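Local coordinates for protein filamentous hemagglutinin (PDB 1RWR) that is a Bordetella pertussis adhesin whose beta-helical secretion domain probably directs its export through the two-partner secretion pathway, at residues S74-E79 with L92-K97; I109-L114 with L122-G127; R128-G133 with G137-Q142; D183-A188 with A196-T201; I230-S235 with V241-S246. All coordinates share one frame; numbering follows the deposited sequence.

Interaction 1. Residues S74-E79 with L92-K97; sequences SAILAE and LEVYGK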
# COMPACT_ATOMS: atom_id res chain seq x y z
N SER A 74 7.88 -13.17 -8.94
CA SER A 74 8.03 -12.86 -7.51
C SER A 74 7.40 -11.52 -7.08
O SER A 74 7.11 -11.34 -5.92
CB SER A 74 9.49 -12.97 -7.07
OG SER A 74 10.30 -12.20 -7.89
N ALA A 75 7.13 -10.62 -8.03
CA ALA A 75 6.49 -9.32 -7.77
C ALA A 75 5.62 -9.03 -8.98
O ALA A 75 6.04 -9.19 -10.11
CB ALA A 75 7.52 -8.22 -7.60
N ILE A 76 4.39 -8.61 -8.73
CA ILE A 76 3.44 -8.28 -9.76
C ILE A 76 3.11 -6.80 -9.56
O ILE A 76 2.57 -6.40 -8.53
CB ILE A 76 2.17 -9.16 -9.61
CG1 ILE A 76 2.48 -10.67 -9.86
CG2 ILE A 76 1.09 -8.72 -10.62
CD1 ILE A 76 1.41 -11.63 -9.37
N LEU A 77 3.49 -5.99 -10.55
CA LEU A 77 3.21 -4.59 -10.61
C LEU A 77 2.10 -4.33 -11.62
O LEU A 77 2.19 -4.77 -12.77
CB LEU A 77 4.46 -3.90 -11.14
CG LEU A 77 4.39 -2.41 -11.46
CD1 LEU A 77 4.02 -1.54 -10.25
CD2 LEU A 77 5.76 -2.01 -11.99
N ALA A 78 1.08 -3.63 -11.18
CA ALA A 78 0.01 -3.13 -12.01
C ALA A 78 0.16 -1.62 -11.99
O ALA A 78 0.00 -1.02 -10.93
CB ALA A 78 -1.38 -3.53 -11.43
N GLU A 79 0.48 -1.02 -13.13
CA GLU A 79 0.71 0.42 -13.27
C GLU A 79 -0.32 1.01 -14.20
O GLU A 79 -0.47 0.53 -15.31
CB GLU A 79 2.08 0.67 -13.91
CG GLU A 79 2.40 2.14 -14.07
CD GLU A 79 3.61 2.43 -14.95
OE1 GLU A 79 4.29 1.49 -15.37
OE2 GLU A 79 3.93 3.63 -15.16
N LEU A 92 -7.66 -9.22 -3.31
CA LEU A 92 -6.64 -9.36 -4.32
C LEU A 92 -6.03 -10.75 -4.11
O LEU A 92 -5.24 -10.93 -3.19
CB LEU A 92 -5.58 -8.28 -4.17
CG LEU A 92 -6.00 -6.82 -4.05
CD1 LEU A 92 -4.79 -5.88 -3.97
CD2 LEU A 92 -6.87 -6.45 -5.23
N GLU A 93 -6.40 -11.69 -4.97
CA GLU A 93 -5.92 -13.06 -4.88
C GLU A 93 -4.84 -13.31 -5.93
O GLU A 93 -4.98 -12.93 -7.07
CB GLU A 93 -7.04 -14.07 -5.05
CG GLU A 93 -6.54 -15.52 -5.05
CD GLU A 93 -7.64 -16.56 -4.98
OE1 GLU A 93 -8.85 -16.24 -5.03
OE2 GLU A 93 -7.28 -17.75 -4.87
N VAL A 94 -3.76 -13.95 -5.50
CA VAL A 94 -2.75 -14.44 -6.42
C VAL A 94 -2.96 -15.94 -6.56
O VAL A 94 -2.90 -16.68 -5.57
CB VAL A 94 -1.31 -14.12 -5.96
CG1 VAL A 94 -0.29 -14.55 -7.00
CG2 VAL A 94 -1.12 -12.64 -5.70
N TYR A 95 -3.26 -16.36 -7.78
CA TYR A 95 -3.34 -17.78 -8.08
C TYR A 95 -1.93 -18.23 -8.52
O TYR A 95 -1.32 -17.68 -9.42
CB TYR A 95 -4.37 -18.11 -9.15
CG TYR A 95 -4.24 -19.52 -9.67
CD1 TYR A 95 -4.62 -20.58 -8.89
CD2 TYR A 95 -3.72 -19.79 -10.94
CE1 TYR A 95 -4.45 -21.92 -9.35
CE2 TYR A 95 -3.57 -21.13 -11.40
CZ TYR A 95 -3.91 -22.17 -10.59
OH TYR A 95 -3.75 -23.48 -11.03
N GLY A 96 -1.51 -19.34 -7.92
CA GLY A 96 -0.20 -19.92 -8.23
C GLY A 96 0.82 -19.59 -7.16
O GLY A 96 0.57 -19.70 -5.95
N LYS A 97 2.01 -19.21 -7.59
CA LYS A 97 3.08 -18.85 -6.66
C LYS A 97 2.74 -17.52 -6.01
O LYS A 97 2.37 -16.56 -6.70
CB LYS A 97 4.43 -18.75 -7.37
CG LYS A 97 5.64 -18.36 -6.49
CD LYS A 97 6.83 -17.97 -7.35
CE LYS A 97 8.06 -17.43 -6.54
NZ LYS A 97 7.89 -16.02 -6.11

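Interaction 2. Residues I109-L114 with L122-G127; sequences ISVNGL and LTLTTG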
# COMPACT_ATOMS: atom_id res chain seq x y z
N ILE A 109 -5.54 6.61 -5.66
CA ILE A 109 -6.18 5.33 -5.35
C ILE A 109 -7.12 5.50 -4.17
O ILE A 109 -6.73 6.10 -3.15
CB ILE A 109 -5.13 4.26 -5.01
CG1 ILE A 109 -4.08 4.11 -6.10
CG2 ILE A 109 -5.82 2.96 -4.68
CD1 ILE A 109 -2.97 3.15 -5.70
N SER A 110 -8.34 4.98 -4.30
CA SER A 110 -9.23 4.89 -3.16
C SER A 110 -9.45 3.41 -2.83
O SER A 110 -9.53 2.56 -3.74
CB SER A 110 -10.53 5.65 -3.46
OG SER A 110 -11.16 5.11 -4.56
N VAL A 111 -9.51 3.11 -1.53
CA VAL A 111 -9.53 1.77 -1.03
C VAL A 111 -10.71 1.58 -0.08
O VAL A 111 -10.87 2.35 0.83
CB VAL A 111 -8.24 1.49 -0.29
CG1 VAL A 111 -8.17 0.07 0.18
CG2 VAL A 111 -7.01 1.78 -1.16
N ASN A 112 -11.51 0.55 -0.30
CA ASN A 112 -12.66 0.30 0.58
C ASN A 112 -12.91 -1.19 0.80
O ASN A 112 -13.44 -1.87 -0.07
CB ASN A 112 -13.92 0.94 0.01
CG ASN A 112 -15.05 0.96 1.02
OD1 ASN A 112 -14.84 1.30 2.15
ND2 ASN A 112 -16.25 0.56 0.61
N GLY A 113 -12.52 -1.70 1.95
CA GLY A 113 -12.74 -3.10 2.27
C GLY A 113 -11.85 -4.02 1.43
O GLY A 113 -12.34 -4.92 0.71
N LEU A 114 -10.56 -3.81 1.53
CA LEU A 114 -9.56 -4.51 0.73
C LEU A 114 -8.91 -5.62 1.54
O LEU A 114 -8.58 -5.42 2.70
CB LEU A 114 -8.50 -3.53 0.23
CG LEU A 114 -7.52 -4.05 -0.84
CD1 LEU A 114 -8.23 -4.36 -2.13
CD2 LEU A 114 -6.37 -3.08 -1.09
N LEU A 122 1.96 -6.19 0.11
CA LEU A 122 1.15 -5.30 -0.73
C LEU A 122 1.60 -3.86 -0.60
O LEU A 122 1.69 -3.36 0.53
CB LEU A 122 -0.34 -5.35 -0.34
CG LEU A 122 -1.34 -4.46 -1.06
CD1 LEU A 122 -1.39 -4.70 -2.58
CD2 LEU A 122 -2.69 -4.66 -0.56
N THR A 123 1.86 -3.20 -1.72
CA THR A 123 2.16 -1.78 -1.79
C THR A 123 1.14 -1.07 -2.68
O THR A 123 0.89 -1.51 -3.83
CB THR A 123 3.52 -1.61 -2.41
OG1 THR A 123 4.48 -2.42 -1.69
CG2 THR A 123 4.00 -0.17 -2.42
N LEU A 124 0.54 0.00 -2.15
CA LEU A 124 -0.36 0.88 -2.89
C LEU A 124 0.33 2.20 -3.03
O LEU A 124 0.76 2.79 -2.03
CB LEU A 124 -1.67 1.06 -2.14
CG LEU A 124 -2.42 -0.22 -1.84
CD1 LEU A 124 -3.76 0.14 -1.15
CD2 LEU A 124 -2.62 -1.04 -3.13
N THR A 125 0.49 2.67 -4.26
CA THR A 125 1.32 3.84 -4.48
C THR A 125 0.76 4.75 -5.57
O THR A 125 0.12 4.30 -6.52
CB THR A 125 2.82 3.42 -4.76
OG1 THR A 125 3.64 4.59 -4.79
CG2 THR A 125 2.97 2.78 -6.12
N THR A 126 0.99 6.05 -5.42
CA THR A 126 0.80 6.97 -6.54
C THR A 126 2.12 7.32 -7.21
O THR A 126 2.16 8.21 -8.06
CB THR A 126 0.10 8.26 -6.13
OG1 THR A 126 0.91 8.96 -5.15
CG2 THR A 126 -1.20 7.93 -5.47
N GLY A 127 3.19 6.61 -6.86
CA GLY A 127 4.46 6.76 -7.56
C GLY A 127 4.48 6.18 -8.96
O GLY A 127 3.81 5.17 -9.25

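Interaction 3. Residues R128-G133 with G137-Q142; sequences RPSVNG and GLDVQQ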
# COMPACT_ATOMS: atom_id res chain seq x y z
N ARG A 128 5.25 6.82 -9.85
CA ARG A 128 5.53 6.27 -11.14
C ARG A 128 6.68 5.25 -11.01
O ARG A 128 7.76 5.61 -10.55
CB ARG A 128 5.91 7.38 -12.11
CG ARG A 128 6.25 6.91 -13.46
CD ARG A 128 5.07 6.31 -14.17
NE ARG A 128 4.04 7.29 -14.57
CZ ARG A 128 2.77 6.99 -14.77
NH1 ARG A 128 2.30 5.73 -14.56
NH2 ARG A 128 1.94 7.95 -15.15
N PRO A 129 6.46 4.01 -11.43
CA PRO A 129 7.51 2.99 -11.26
C PRO A 129 8.62 3.12 -12.27
O PRO A 129 8.34 3.39 -13.43
CB PRO A 129 6.81 1.67 -11.51
CG PRO A 129 5.40 2.00 -11.80
CD PRO A 129 5.24 3.45 -12.00
N SER A 130 9.84 2.92 -11.82
CA SER A 130 10.98 2.65 -12.69
C SER A 130 11.45 1.25 -12.36
O SER A 130 11.86 0.99 -11.22
CB SER A 130 12.08 3.65 -12.41
OG SER A 130 11.75 4.87 -13.05
N VAL A 131 11.43 0.35 -13.33
CA VAL A 131 11.78 -1.06 -13.13
C VAL A 131 13.06 -1.41 -13.92
O VAL A 131 13.12 -1.22 -15.13
CB VAL A 131 10.65 -1.97 -13.59
CG1 VAL A 131 11.05 -3.44 -13.46
CG2 VAL A 131 9.36 -1.68 -12.81
N ASN A 132 14.06 -1.91 -13.21
CA ASN A 132 15.34 -2.35 -13.77
C ASN A 132 15.59 -3.74 -13.23
O ASN A 132 16.15 -3.91 -12.17
CB ASN A 132 16.48 -1.38 -13.35
CG ASN A 132 17.88 -1.84 -13.83
OD1 ASN A 132 18.01 -2.34 -14.94
ND2 ASN A 132 18.92 -1.64 -13.00
N GLY A 133 15.16 -4.74 -13.98
CA GLY A 133 15.20 -6.12 -13.53
C GLY A 133 14.42 -6.26 -12.26
O GLY A 133 13.25 -5.85 -12.21
N GLY A 137 11.83 1.14 -8.33
CA GLY A 137 11.77 2.43 -7.65
C GLY A 137 10.44 3.07 -7.95
O GLY A 137 9.88 2.91 -9.04
N LEU A 138 9.90 3.77 -6.97
CA LEU A 138 8.61 4.43 -7.11
C LEU A 138 8.82 5.90 -6.91
O LEU A 138 9.16 6.32 -5.81
CB LEU A 138 7.65 3.90 -6.03
CG LEU A 138 7.36 2.40 -6.14
CD1 LEU A 138 6.62 1.89 -4.93
CD2 LEU A 138 6.61 2.06 -7.43
N ASP A 139 8.61 6.70 -7.94
CA ASP A 139 8.86 8.14 -7.83
C ASP A 139 7.53 8.83 -7.61
O ASP A 139 6.74 9.03 -8.53
CB ASP A 139 9.53 8.68 -9.08
CG ASP A 139 10.95 8.26 -9.16
OD1 ASP A 139 11.60 8.23 -8.09
OD2 ASP A 139 11.45 7.93 -10.24
N VAL A 140 7.33 9.20 -6.37
CA VAL A 140 6.12 9.88 -5.96
C VAL A 140 6.27 11.38 -6.13
O VAL A 140 7.06 12.02 -5.43
CB VAL A 140 5.78 9.58 -4.48
CG1 VAL A 140 4.49 10.27 -4.13
CG2 VAL A 140 5.67 8.07 -4.26
N GLN A 141 5.48 11.95 -7.03
CA GLN A 141 5.41 13.40 -7.20
C GLN A 141 4.01 13.95 -7.07
O GLN A 141 3.84 15.15 -6.93
CB GLN A 141 6.01 13.79 -8.54
CG GLN A 141 7.50 13.45 -8.57
CD GLN A 141 8.09 13.78 -9.87
OE1 GLN A 141 7.86 13.07 -10.85
NE2 GLN A 141 8.83 14.87 -9.93
N GLN A 142 3.00 13.09 -7.13
CA GLN A 142 1.62 13.52 -7.02
C GLN A 142 0.75 12.38 -6.56
O GLN A 142 1.20 11.26 -6.52
CB GLN A 142 1.09 14.02 -8.36
CG GLN A 142 1.06 12.97 -9.46
CD GLN A 142 0.64 13.55 -10.79
OE1 GLN A 142 1.46 13.73 -11.68
NE2 GLN A 142 -0.61 13.89 -10.90
O HOH W 1 9.81 6.57 -11.96

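Interaction 4. Residues D183-A188 with A196-T201; sequences DIAVVA and ATRRAT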
# COMPACT_ATOMS: atom_id res chain seq x y z
N ASP A 183 3.24 -5.71 9.10
CA ASP A 183 3.74 -4.35 9.31
C ASP A 183 2.94 -3.37 8.44
O ASP A 183 2.34 -3.75 7.43
CB ASP A 183 5.18 -4.21 8.84
CG ASP A 183 6.17 -4.88 9.71
OD1 ASP A 183 5.91 -5.21 10.87
OD2 ASP A 183 7.32 -5.11 9.25
N ILE A 184 2.89 -2.13 8.89
CA ILE A 184 2.20 -1.06 8.15
C ILE A 184 3.19 0.08 8.00
O ILE A 184 3.85 0.52 9.00
CB ILE A 184 0.99 -0.57 8.92
CG1 ILE A 184 -0.04 -1.69 9.14
CG2 ILE A 184 0.38 0.64 8.20
CD1 ILE A 184 -1.13 -1.34 10.15
N ALA A 185 3.35 0.57 6.78
CA ALA A 185 4.10 1.81 6.54
C ALA A 185 3.27 2.71 5.67
O ALA A 185 2.71 2.26 4.67
CB ALA A 185 5.43 1.52 5.90
N VAL A 186 3.17 3.97 6.08
CA VAL A 186 2.52 5.01 5.30
C VAL A 186 3.60 6.07 5.07
O VAL A 186 4.20 6.60 6.03
CB VAL A 186 1.32 5.62 6.03
CG1 VAL A 186 0.70 6.75 5.19
CG2 VAL A 186 0.28 4.59 6.35
N VAL A 187 3.92 6.32 3.80
CA VAL A 187 5.05 7.19 3.42
C VAL A 187 4.49 8.25 2.49
O VAL A 187 4.05 7.94 1.35
CB VAL A 187 6.13 6.38 2.73
CG1 VAL A 187 7.26 7.29 2.19
CG2 VAL A 187 6.68 5.30 3.68
N ALA A 188 4.45 9.49 2.98
CA ALA A 188 3.90 10.61 2.23
C ALA A 188 4.97 11.59 1.83
O ALA A 188 6.02 11.68 2.50
CB ALA A 188 2.81 11.31 3.03
N ALA A 196 12.73 -2.66 -2.77
CA ALA A 196 13.47 -3.73 -2.09
C ALA A 196 13.91 -3.36 -0.67
O ALA A 196 13.89 -4.21 0.22
CB ALA A 196 14.70 -4.21 -2.94
N THR A 197 14.30 -2.11 -0.43
CA THR A 197 14.78 -1.69 0.91
C THR A 197 13.72 -1.02 1.78
O THR A 197 13.92 -0.80 2.99
CB THR A 197 15.98 -0.77 0.79
OG1 THR A 197 15.62 0.40 0.04
CG2 THR A 197 17.12 -1.45 0.01
N ARG A 198 12.60 -0.67 1.14
CA ARG A 198 11.55 0.14 1.77
C ARG A 198 12.09 1.43 2.38
O ARG A 198 11.70 1.81 3.50
CB ARG A 198 10.77 -0.71 2.76
CG ARG A 198 10.12 -1.88 2.08
CD ARG A 198 9.39 -2.81 2.98
NE ARG A 198 8.27 -2.19 3.69
CZ ARG A 198 8.13 -2.20 5.00
NH1 ARG A 198 9.07 -2.75 5.80
NH2 ARG A 198 7.04 -1.68 5.54
N ARG A 199 13.03 2.07 1.67
CA ARG A 199 13.57 3.35 2.09
C ARG A 199 13.08 4.46 1.16
O ARG A 199 13.05 4.30 -0.06
CB ARG A 199 15.10 3.36 2.10
CG ARG A 199 15.72 2.31 3.01
CD ARG A 199 15.32 2.41 4.44
NE ARG A 199 15.48 3.75 4.99
CZ ARG A 199 14.83 4.23 6.05
NH1 ARG A 199 13.96 3.47 6.72
NH2 ARG A 199 15.07 5.48 6.43
N ALA A 200 12.73 5.58 1.78
CA ALA A 200 12.29 6.78 1.07
C ALA A 200 13.40 7.81 1.06
O ALA A 200 13.96 8.14 2.10
CB ALA A 200 11.08 7.37 1.71
N THR A 201 13.69 8.36 -0.11
CA THR A 201 14.58 9.49 -0.19
C THR A 201 13.84 10.62 -0.86
O THR A 201 13.25 10.40 -1.91
CB THR A 201 15.86 9.13 -0.98
OG1 THR A 201 15.54 8.75 -2.31
CG2 THR A 201 16.50 7.90 -0.45
O HOH W 2 8.13 -2.22 8.52

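Interaction 5. Residues I230-S235 with V241-S246; sequences ITLVSS and VRQLGS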
# COMPACT_ATOMS: atom_id res chain seq x y z
N ILE A 230 4.45 -0.24 13.06
CA ILE A 230 3.76 0.83 12.33
C ILE A 230 4.74 1.98 12.13
O ILE A 230 5.40 2.44 13.09
CB ILE A 230 2.53 1.33 13.12
CG1 ILE A 230 1.53 0.21 13.37
CG2 ILE A 230 1.83 2.48 12.37
CD1 ILE A 230 0.40 0.63 14.27
N THR A 231 4.86 2.43 10.89
CA THR A 231 5.72 3.54 10.55
C THR A 231 4.92 4.55 9.72
O THR A 231 4.33 4.17 8.72
CB THR A 231 6.88 3.04 9.75
OG1 THR A 231 7.61 2.06 10.52
CG2 THR A 231 7.87 4.17 9.44
N LEU A 232 4.94 5.80 10.16
CA LEU A 232 4.36 6.92 9.42
C LEU A 232 5.44 7.94 9.12
O LEU A 232 6.14 8.40 10.04
CB LEU A 232 3.20 7.57 10.19
CG LEU A 232 2.11 6.65 10.80
CD1 LEU A 232 1.16 7.51 11.65
CD2 LEU A 232 1.35 5.89 9.78
N VAL A 233 5.60 8.26 7.84
CA VAL A 233 6.64 9.13 7.38
C VAL A 233 6.05 10.18 6.45
O VAL A 233 5.30 9.85 5.54
CB VAL A 233 7.74 8.35 6.63
CG1 VAL A 233 8.74 9.33 5.97
CG2 VAL A 233 8.45 7.36 7.56
N SER A 234 6.41 11.45 6.68
CA SER A 234 6.04 12.56 5.83
C SER A 234 7.33 13.33 5.57
O SER A 234 8.01 13.75 6.52
CB SER A 234 5.04 13.45 6.56
OG SER A 234 4.74 14.59 5.80
N SER A 235 7.70 13.47 4.32
CA SER A 235 8.99 14.05 4.00
C SER A 235 8.94 15.51 3.49
O SER A 235 9.98 16.19 3.51
CB SER A 235 9.74 13.10 3.05
OG SER A 235 8.99 13.01 1.90
N VAL A 241 1.77 15.37 9.99
CA VAL A 241 1.15 14.09 10.16
C VAL A 241 0.13 14.21 11.27
O VAL A 241 0.48 14.49 12.40
CB VAL A 241 2.17 13.02 10.60
CG1 VAL A 241 1.46 11.69 10.89
CG2 VAL A 241 3.23 12.84 9.55
N ARG A 242 -1.13 14.03 10.92
CA ARG A 242 -2.22 14.00 11.88
C ARG A 242 -2.82 12.62 11.82
O ARG A 242 -3.28 12.16 10.78
CB ARG A 242 -3.28 15.03 11.58
CG ARG A 242 -4.42 15.00 12.63
CD ARG A 242 -5.31 16.19 12.60
NE ARG A 242 -5.96 16.37 11.30
CZ ARG A 242 -6.74 17.40 11.01
NH1 ARG A 242 -6.95 18.35 11.90
NH2 ARG A 242 -7.29 17.49 9.80
N GLN A 243 -2.85 11.95 12.95
CA GLN A 243 -3.41 10.62 13.02
C GLN A 243 -4.14 10.49 14.33
O GLN A 243 -3.52 10.19 15.36
CB GLN A 243 -2.31 9.56 12.89
CG GLN A 243 -2.73 8.05 13.06
CD GLN A 243 -4.02 7.55 12.34
OE1 GLN A 243 -5.07 8.16 12.42
NE2 GLN A 243 -3.93 6.40 11.69
N LEU A 244 -5.45 10.75 14.28
CA LEU A 244 -6.30 10.68 15.45
C LEU A 244 -6.83 9.28 15.72
O LEU A 244 -7.32 9.00 16.83
CB LEU A 244 -7.47 11.64 15.31
CG LEU A 244 -7.14 13.09 14.97
CD1 LEU A 244 -8.41 13.91 14.92
CD2 LEU A 244 -6.17 13.63 15.97
N GLY A 245 -6.77 8.41 14.71
CA GLY A 245 -7.05 6.97 14.86
C GLY A 245 -6.05 6.30 15.80
O GLY A 245 -4.87 6.57 15.70
N SER A 246 -6.52 5.47 16.73
CA SER A 246 -5.65 4.81 17.71
C SER A 246 -4.64 3.95 16.99
O SER A 246 -4.99 3.31 16.02
CB SER A 246 -6.48 3.92 18.62
OG SER A 246 -7.27 4.77 19.42

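Interaction 1. Residues S74-E79 with L92-K97
The backbones of Ser74-Glu79 and Leu92-Lys97 meet at a distance, with CA atoms 7.8 Å apart for Ser74 and Lys97 and 9.3 Å apart for Ile76 and Val94. Side chains therefore carry the contact, at two points. The inner one is apolar. Ile76 and Val94 point at each other's segment, and their side chains slide past each other in opposite directions. Their nearest atoms are Ile76 CD1 and Val94 CG1, 4.1 Å apart. Ile76 has its CG1 branch beside the backbone N (chi1 -65°) and then runs out extended, which carries CD1 across the gap. Phe48 and Leu101 also pack on Ile76, so this pair is part of a larger buried layer.

The outer point is more open. The chain of Lys97 is extended as far as CE and bends only at its last torsion, chi4 -79°. This bend brings the ammonium group against Ser74. Lys97 NZ lies 3.5 Å from Ser74 CA and 3.6 Å from Ser74 CB. These are packing contacts; the hydrogen bond of NZ is made with a residue flanking the segments. Ser74 OG makes a weak hydrogen bond to Gly30 O. Just before Lys97, Val94 O and Gly96 O both accept from Asn118 ND2.

The two strands belong to different sheets. Strand 75-80 runs between strands 31-36 and 99-104, while strand 91-96 runs between strands 45-50 and 114-117. Aliphatic side chains meeting between sheets in this way fill the interior of a beta-helix.

Interaction 2. Residues I109-L114 with L122-G127
Leu122 meets Leu114 inside the beta-helix, where strand 119-125 of one parallel sheet faces strand 109-111 of another, which carries Ile109 and Val111. The axes of 109-111 and 122-125 come within 8.7 Å, and their directions differ by 131°. The chain turns a corner at Asn112 and Gly113, so Leu114 opens strand 114-117 in a third sheet and enters the interior from a different side. The two leucines reach toward each other tip to tip, with Leu122 CD2 4.0 Å from Leu114 CD2.

Leu124 comes next on the inward side, and Phe160 packs on it as well as on Leu122. Leu124 CD1 touches two partners end on: Val111 CG2 at 3.6 Å and Leu114 CD2 at 4.1 Å. Its CG lies beside the backbone N (chi1 -58°), and the chain beyond is extended, which sends CD1 out to meet both methyls. Ile109 CD1 packs 4.3 Å from Leu124 CB.

The same Ile109 CD1 lies 3.4 Å from the backbone oxygen of Thr125. The side chain of Thr125 itself points away from 109-114. Thr125 OG1 donates to Val163 O and also closes an ST turn: it accepts a hydrogen bond from Gly127 N at 2.9 Å, with an N-H...O angle of 160°. The strand ends here, and Thr126 OG1 hydrogen-bonds to Gln142 O.

Interaction 3. Residues R128-G133 with G137-Q142
Arg128 O is gripped by two donors, Asp139 N and a water. The bond from Asp139 N is 3.0 Å long and nearly straight, at 176°. The water is 2.7 Å from Arg128 O and donates to it. The same water donates to Asp139 OD2 at 2.7 Å and accepts from Ser130 OG at 2.8 Å. Asp139 has its carboxylate carbon beside the backbone N (chi1 -73°), which leans OD2 toward the pairing strand, within reach of the water. The water thus spans the two side chains, whose oxygens do not meet directly.

Three further bonds complete the antiparallel pairing. Arg128 N donates to Asp139 O at 3.0 Å. Ser130 N and Gly137 O are 2.8 Å apart, and Gly137 N and Ser130 O 2.9 Å. Between these two hydrogen-bonded pairs sits the non-hydrogen-bonded pair Pro129 and Leu138. Here Pro129 CA-H points at Gly137 O. On the face away from Arg128, Ser130 and Asp139, Pro129 CB packs 4.1 Å from Leu138 CD2.

The charged ends have outside partners: Asp139 OD1 bridges to Arg192, and Arg128 NH1 to Glu79. This beta hairpin lies across the large parallel sheet, with Pro129 on strand 75-80 and Leu138 on strand 119-125. Strands 191-194 and 199-202 extend it into a four-stranded antiparallel sheet.

Interaction 4. Residues D183-A188 with A196-T201
Asp183 faces Arg198 across a bridging water. The water donates to Asp183 OD2 at 3.1 Å and accepts from Arg198 NH1 at 2.9 Å. It lies at the edge of the guanidinium group, in its plane. Asp183 OD2 itself is 4.5 Å from Arg198 NH1 and well out of that plane, so the two charges are near each other without a direct salt bridge. The other carboxylate oxygen, Asp183 OD1, is hydrogen-bonded to His229 ND1.

Ala185 is the next residue on this side of the strand. Its CB lies 3.6 Å from Arg198 NH2 and approaches the guanidinium obliquely. Arg198 gets there by a bend in its chain at chi3 (61°), from a backbone with positive phi (52°). The guanidinium is held firmly by others: Arg198 NH2 forms a salt bridge with Asp161, and the ring of Tyr159 makes a cation-pi contact. Asp183 and Asp161 should both favour the positive charge here.

Strand 183-188 is one of the parallel strands of the beta-helix, between strands 159-164 and 229-234. On the side turned from 196-201, Val186 packs on Ile217. Strand 199-202 is instead an outer strand of a small antiparallel sheet laid over this one.

Val187 is the last residue of its segment to touch 196-201. It has CG1 anti to the backbone N (chi1 174°), and this methyl meets Ala200 CB at 3.9 Å. The two CA atoms of Val187 and Ala200 are 7.6 Å apart. Tyr193 packs on Val187 from the neighbouring strand 191-194, and Asn191 touches Ala200.

Interaction 5. Residues I230-S235 with V241-S246
The flat amide of Gln243 is held by polar partners at both its oxygen and its nitrogen, while Leu232 touches its aliphatic stem. Gly245 N donates to Gln243 OE1 from 48° above the amide plane, at 2.9 Å and with a clearly bent bond. At the other end of the amide, Gln243 NE2 hydrogen-bonds to Gly223 O. Two anchors therefore fix the rotation of this buried group. Gln243 CG is anti to the backbone N (chi1 175°), which sets it within touch of Leu232; the bend at chi2 (45°) then swings the amide to its polar partners. Leu232 CD1 lies 4.2 Å from Gln243 CG, and the two side chains cross at about a right angle.

The same methyl also reaches Val241, with Leu232 CD1 4.3 Å from Val241 CG1. The other branch of Val241 packs on a serine: Val241 CG2 is 3.5 Å from Ser234 CB. The methylene, not the hydroxyl, makes this contact. These are the closest side-chain atoms between the two segments.

The axes of strands 230-234 and 241-243 approach to 8.7 Å, with their directions 144° apart. They belong to different parallel sheets of the beta-helix and face each other across its interior. Strand 229-234 runs between strands 183-188 and 252-257, and Val255 packs on both Leu232 and Val241. Strand 240-243 lies between strands 215-219 and 261-268.

Overall arrangement
From the N terminus the five contacts follow in series; none nests in or crosses another. Interaction 1 closes a loop of 12 intervening residues, and interaction 2 one of seven. Both tie the ten-stranded parallel sheet to another face of the beta-helix, and they touch through Leu92 with Leu114 and Leu122. Interaction 3 closes a hairpin directly after strand 119-125. It rests on interaction 1 through Leu77 and Glu79, and on interaction 2 through Thr125. Interaction 4 closes seven residues and joins the antiparallel sheet of that hairpin to the parallel sheet. Interaction 5 closes five and again spans the interior, and its strand 229-234 pairs with strand 183-188 of interaction 4.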